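Local coordinates for kelch domain-containing protein (Colletotrichum graminicola M1.001, PDB 5C86) that oxidises alcohols as a fungal member of the galactose oxidase and glyoxal oxidase (AA5) family, probably through a copper site that is empty in this apo form, at residues V225-D230 and K235-G240; G216-S221 and T251-I256. All blocks are in the same frame, centred on the assembly; numbering follows the deposited sequence. Where two conformers were deposited one is given.

Contact 1: V225-D230 and K235-G240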
# COMPACT_ATOMS: atom_id res chain seq x y z
N VAL A 225 -10.56 -2.71 1.35
CA VAL A 225 -9.12 -2.85 1.21
C VAL A 225 -8.78 -4.09 0.41
O VAL A 225 -9.56 -5.07 0.37
CB VAL A 225 -8.43 -2.87 2.56
CG1 VAL A 225 -8.54 -1.54 3.25
CG2 VAL A 225 -8.94 -3.94 3.47
N SER A 226 -7.63 -4.09 -0.18
CA SER A 226 -7.13 -5.25 -0.95
C SER A 226 -5.64 -5.31 -0.92
O SER A 226 -4.97 -4.25 -0.81
CB SER A 226 -7.62 -5.24 -2.39
OG SER A 226 -7.05 -4.23 -3.22
N VAL A 227 -5.07 -6.51 -1.01
CA VAL A 227 -3.64 -6.68 -1.02
C VAL A 227 -3.24 -7.95 -1.72
O VAL A 227 -3.80 -9.00 -1.45
CB VAL A 227 -2.95 -6.58 0.35
CG1 VAL A 227 -3.47 -7.66 1.23
CG2 VAL A 227 -1.45 -6.64 0.22
N MET A 228 -2.19 -7.86 -2.55
CA MET A 228 -1.64 -8.98 -3.22
C MET A 228 -0.64 -9.64 -2.29
O MET A 228 0.50 -9.25 -2.19
CB MET A 228 -0.96 -8.54 -4.50
CG MET A 228 -0.51 -9.72 -5.36
SD MET A 228 0.19 -9.25 -6.93
CE MET A 228 -1.31 -8.89 -7.81
N TYR A 229 -1.08 -10.70 -1.63
CA TYR A 229 -0.30 -11.36 -0.61
C TYR A 229 0.56 -12.50 -1.16
O TYR A 229 1.44 -13.00 -0.46
CB TYR A 229 -1.20 -11.86 0.53
CG TYR A 229 -2.12 -12.98 0.16
CD1 TYR A 229 -1.69 -14.25 0.18
CD2 TYR A 229 -3.39 -12.72 -0.26
CE1 TYR A 229 -2.57 -15.28 -0.19
CE2 TYR A 229 -4.29 -13.69 -0.65
CZ TYR A 229 -3.82 -14.97 -0.62
OH TYR A 229 -4.71 -15.96 -0.94
N ASP A 230 0.30 -13.01 -2.38
CA ASP A 230 1.20 -13.98 -2.99
C ASP A 230 1.18 -13.69 -4.46
O ASP A 230 0.28 -14.20 -5.19
CB ASP A 230 0.81 -15.41 -2.67
CG ASP A 230 1.76 -16.43 -3.32
OD1 ASP A 230 2.55 -16.04 -4.24
OD2 ASP A 230 1.76 -17.59 -2.86
N LYS A 235 -2.54 -14.11 -6.09
CA LYS A 235 -3.55 -14.09 -5.06
C LYS A 235 -3.72 -12.71 -4.41
O LYS A 235 -2.72 -12.09 -3.95
CB LYS A 235 -3.22 -15.04 -3.95
CG LYS A 235 -3.03 -16.49 -4.36
CD LYS A 235 -4.33 -17.16 -4.54
CE LYS A 235 -4.16 -18.66 -4.76
NZ LYS A 235 -5.49 -19.22 -5.03
N ILE A 236 -4.95 -12.23 -4.43
CA ILE A 236 -5.34 -10.94 -3.83
C ILE A 236 -6.43 -11.14 -2.78
O ILE A 236 -7.45 -11.77 -3.08
CB ILE A 236 -5.76 -9.95 -4.88
CG1 ILE A 236 -4.69 -9.82 -5.96
CG2 ILE A 236 -6.15 -8.61 -4.27
CD1 ILE A 236 -5.16 -9.04 -7.13
N PHE A 237 -6.25 -10.60 -1.59
CA PHE A 237 -7.27 -10.65 -0.56
C PHE A 237 -8.03 -9.35 -0.61
O PHE A 237 -7.42 -8.26 -0.82
CB PHE A 237 -6.57 -10.71 0.80
CG PHE A 237 -7.43 -10.41 1.99
CD1 PHE A 237 -8.34 -11.35 2.48
CD2 PHE A 237 -7.25 -9.25 2.68
CE1 PHE A 237 -9.09 -11.12 3.58
CE2 PHE A 237 -8.02 -9.00 3.83
CZ PHE A 237 -8.89 -9.96 4.32
N THR A 238 -9.34 -9.41 -0.45
CA THR A 238 -10.21 -8.20 -0.41
C THR A 238 -11.07 -8.20 0.75
O THR A 238 -11.48 -9.29 1.22
CB THR A 238 -11.08 -8.05 -1.66
OG1 THR A 238 -12.16 -9.05 -1.65
CG2 THR A 238 -10.24 -8.14 -2.95
N TYR A 239 -11.40 -7.03 1.35
CA TYR A 239 -12.18 -6.99 2.59
C TYR A 239 -13.01 -5.72 2.66
O TYR A 239 -12.47 -4.64 2.51
CB TYR A 239 -11.28 -7.02 3.85
CG TYR A 239 -12.05 -7.22 5.13
CD1 TYR A 239 -12.46 -8.50 5.46
CD2 TYR A 239 -12.42 -6.20 5.94
CE1 TYR A 239 -13.19 -8.76 6.58
CE2 TYR A 239 -13.17 -6.43 7.08
CZ TYR A 239 -13.51 -7.74 7.39
OH TYR A 239 -14.24 -8.03 8.55
N GLY A 240 -14.25 -5.88 3.08
CA GLY A 240 -15.04 -4.75 3.57
C GLY A 240 -15.44 -3.72 2.55
O GLY A 240 -15.54 -3.98 1.36

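Contact 2: G216-S221 and T251-I256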
# COMPACT_ATOMS: atom_id res chain seq x y z
N GLY A 216 -17.44 -12.15 -7.25
CA GLY A 216 -18.40 -13.06 -6.60
C GLY A 216 -19.78 -12.48 -6.47
O GLY A 216 -20.26 -11.87 -7.41
N THR A 217 -20.40 -12.66 -5.30
CA THR A 217 -21.67 -12.01 -5.03
C THR A 217 -21.48 -10.76 -4.17
O THR A 217 -22.39 -10.28 -3.57
CB THR A 217 -22.60 -12.94 -4.22
OG1 THR A 217 -21.91 -13.36 -3.01
CG2 THR A 217 -22.96 -14.10 -5.13
N ASP A 218 -20.25 -10.22 -4.12
CA ASP A 218 -20.05 -8.97 -3.34
C ASP A 218 -20.79 -7.81 -3.94
O ASP A 218 -21.14 -7.76 -5.17
CB ASP A 218 -18.53 -8.65 -3.30
CG ASP A 218 -18.11 -7.77 -2.13
OD1 ASP A 218 -18.89 -7.64 -1.14
OD2 ASP A 218 -16.95 -7.21 -2.20
N GLU A 219 -21.08 -6.86 -3.08
CA GLU A 219 -21.62 -5.57 -3.48
C GLU A 219 -20.46 -4.57 -3.75
O GLU A 219 -19.31 -4.81 -3.42
CB GLU A 219 -22.57 -4.99 -2.41
CG GLU A 219 -23.85 -5.78 -2.07
CD GLU A 219 -24.66 -6.20 -3.28
OE1 GLU A 219 -24.71 -5.48 -4.33
OE2 GLU A 219 -25.26 -7.29 -3.20
N ASP A 220 -20.78 -3.44 -4.31
CA ASP A 220 -19.83 -2.35 -4.42
C ASP A 220 -19.27 -2.03 -3.00
O ASP A 220 -19.98 -2.08 -1.98
CB ASP A 220 -20.53 -1.11 -4.90
CG ASP A 220 -20.93 -1.19 -6.37
OD1 ASP A 220 -20.47 -2.05 -7.15
OD2 ASP A 220 -21.67 -0.26 -6.79
N SER A 221 -17.93 -1.75 -2.95
CA SER A 221 -17.22 -1.79 -1.67
C SER A 221 -16.20 -0.65 -1.63
O SER A 221 -15.01 -0.86 -1.39
CB SER A 221 -16.46 -3.13 -1.59
OG SER A 221 -17.34 -4.22 -1.42
N THR A 251 -19.22 -3.50 5.20
CA THR A 251 -19.34 -4.96 5.38
C THR A 251 -18.11 -5.59 5.99
O THR A 251 -17.06 -4.95 6.15
CB THR A 251 -19.57 -5.69 4.06
OG1 THR A 251 -18.33 -5.85 3.34
CG2 THR A 251 -20.60 -5.04 3.24
N SER A 252 -18.25 -6.88 6.32
CA SER A 252 -17.19 -7.69 6.79
C SER A 252 -16.92 -8.77 5.73
O SER A 252 -16.35 -9.83 6.06
CB SER A 252 -17.49 -8.31 8.17
OG SER A 252 -18.77 -8.98 8.14
N ASN A 253 -17.31 -8.53 4.49
CA ASN A 253 -17.13 -9.52 3.44
C ASN A 253 -15.65 -9.67 3.11
O ASN A 253 -14.89 -8.71 3.04
CB ASN A 253 -17.88 -9.17 2.17
CG ASN A 253 -19.39 -9.20 2.32
OD1 ASN A 253 -19.94 -9.73 3.27
ND2 ASN A 253 -20.03 -8.69 1.36
N ALA A 254 -15.22 -10.90 2.85
CA ALA A 254 -13.80 -11.30 2.70
C ALA A 254 -13.75 -12.23 1.45
O ALA A 254 -14.51 -13.21 1.39
CB ALA A 254 -13.29 -11.93 3.89
N HIS A 255 -12.85 -11.97 0.54
CA HIS A 255 -12.69 -12.75 -0.71
C HIS A 255 -11.22 -12.93 -1.02
O HIS A 255 -10.36 -12.11 -0.62
CB HIS A 255 -13.33 -12.13 -1.93
CG HIS A 255 -14.80 -12.02 -1.84
ND1 HIS A 255 -15.45 -11.01 -1.15
CD2 HIS A 255 -15.77 -12.85 -2.31
CE1 HIS A 255 -16.77 -11.21 -1.24
NE2 HIS A 255 -16.99 -12.32 -1.93
N ILE A 256 -10.88 -14.06 -1.65
CA ILE A 256 -9.59 -14.23 -2.30
C ILE A 256 -9.81 -14.33 -3.80
O ILE A 256 -10.59 -15.17 -4.23
CB ILE A 256 -8.84 -15.49 -1.77
CG1 ILE A 256 -8.35 -15.32 -0.34
CG2 ILE A 256 -7.71 -15.87 -2.76
CD1 ILE A 256 -7.90 -16.63 0.32
O HOH W 1 -19.05 -13.72 -3.15
O HOH W 2 -18.55 -5.54 0.66

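Contact 1: V225-D230 and K235-G240
Val225 to Met228 and Lys235 to Tyr239 run antiparallel, their short axes 166° apart in direction, and form the hairpin of the first two strands in a four-stranded blade of the kelch beta-propeller. Val225 with Tyr239 and Val227 with Phe237 are the hydrogen-bonded pairs; Val227 N gives a bond to Phe237 O and its carbonyl takes one back from Phe237 N. Ser226 and Thr238 make the non-hydrogen-bonded pair between them. The regular ladder ends in a classic beta bulge, where Tyr229 and Asp230 both face Lys235: the bond from Tyr229 N to Lys235 O is weak, whereas Lys235 N reaches Asp230 O at 3.0 Å and almost straight (176°).

On the face of Val225, Val227, Phe237 and Tyr239, Val225 CG2 packs on Tyr239 CB at 3.9 Å. Phe237 also stacks on Phe315, and Val225 packs on Ala283 of strand 282-285, so this face meets the next blade. On the opposite face, Met228 bends at its last torsion, about the CG-SD bond, and brings CE within 3.9 Å of Ile236 CD1. The Tyr229 side chain rises between its backbone N and carbonyl carbon (chi1 68°), which swings the ring over the partner strand. Lys235, its NZ bonded to Thr258 OG1, lays CB over one face of that ring, 3.4 Å from Tyr229 CZ, while Phe237 N sits at the ring edge, 3.8 Å from Tyr229 CE2.

Contact 2: G216-S221 and T251-I256
Asp218 OD1 is gripped by two donors, the amide of Asn253 and a water. Asn253 ND2 approaches Asp218 OD1 nearly along its C-O axis, at 2.9 Å and with an N-H...O angle of 167°. Asp218 OD1 lies almost in the Asn253 amide plane, although carboxylate and amide planes are turned 61° apart. Water 2 donates to Asp218 OD1 at 2.8 Å and to Ser221 OG at 2.7 Å, and is also bonded to Thr251 OG1, bridging the two segments a second time. Thr251 OG1 in turn accepts from Asn253 N at 3.1 Å, which closes an ST turn just before the Asn253 side chain. The other end of that amide is held too, since Asn253 OD1 accepts from Asn273.

Asp218 can serve this side because CG is swung away from its own backbone N (chi1 -157°), carrying the carboxylate toward 251-256. Its second oxygen, OD2, forms a salt bridge with Arg215, so both ends of the carboxylate are engaged and its rotation is restrained; these donors probably favour the charged form. His255 passes obliquely beside the same side chain, its CE1 3.7 Å from Asp218 CB. Water 1 lies in the plane of the imidazole at its edge, 2.8 Å from His255 NE2, and accepts from Thr217 N at 2.8 Å.

This polar and water-mediated contact fastens the loop between strands 208-214 and 225-230, which leads from one propeller blade to the next, to Asn253 and His255, on and beside strand 254-258, with His255 also packing on Thr238 of strand 235-239 and on Val268 of strand 267-270.

In the fold
The centres of the two contacts lie about 11 Å apart, and they share one propeller blade, the antiparallel sheet of strands 225-230, 235-239, 254-258 and 267-270. Contact 1 pairs its first two strands and is nested in the chain between the segments of contact 2, which ties the incoming loop from the preceding blade to the third strand. The middle strands join them directly: Thr238 N lies 2.9 Å from His255 O, a probable hydrogen bond. Contact 1 is the more central, with the Val225 side chain about 10 Å from that of the copper ligand His423; contact 2 lies away from the annotated sites, at the junction between blades.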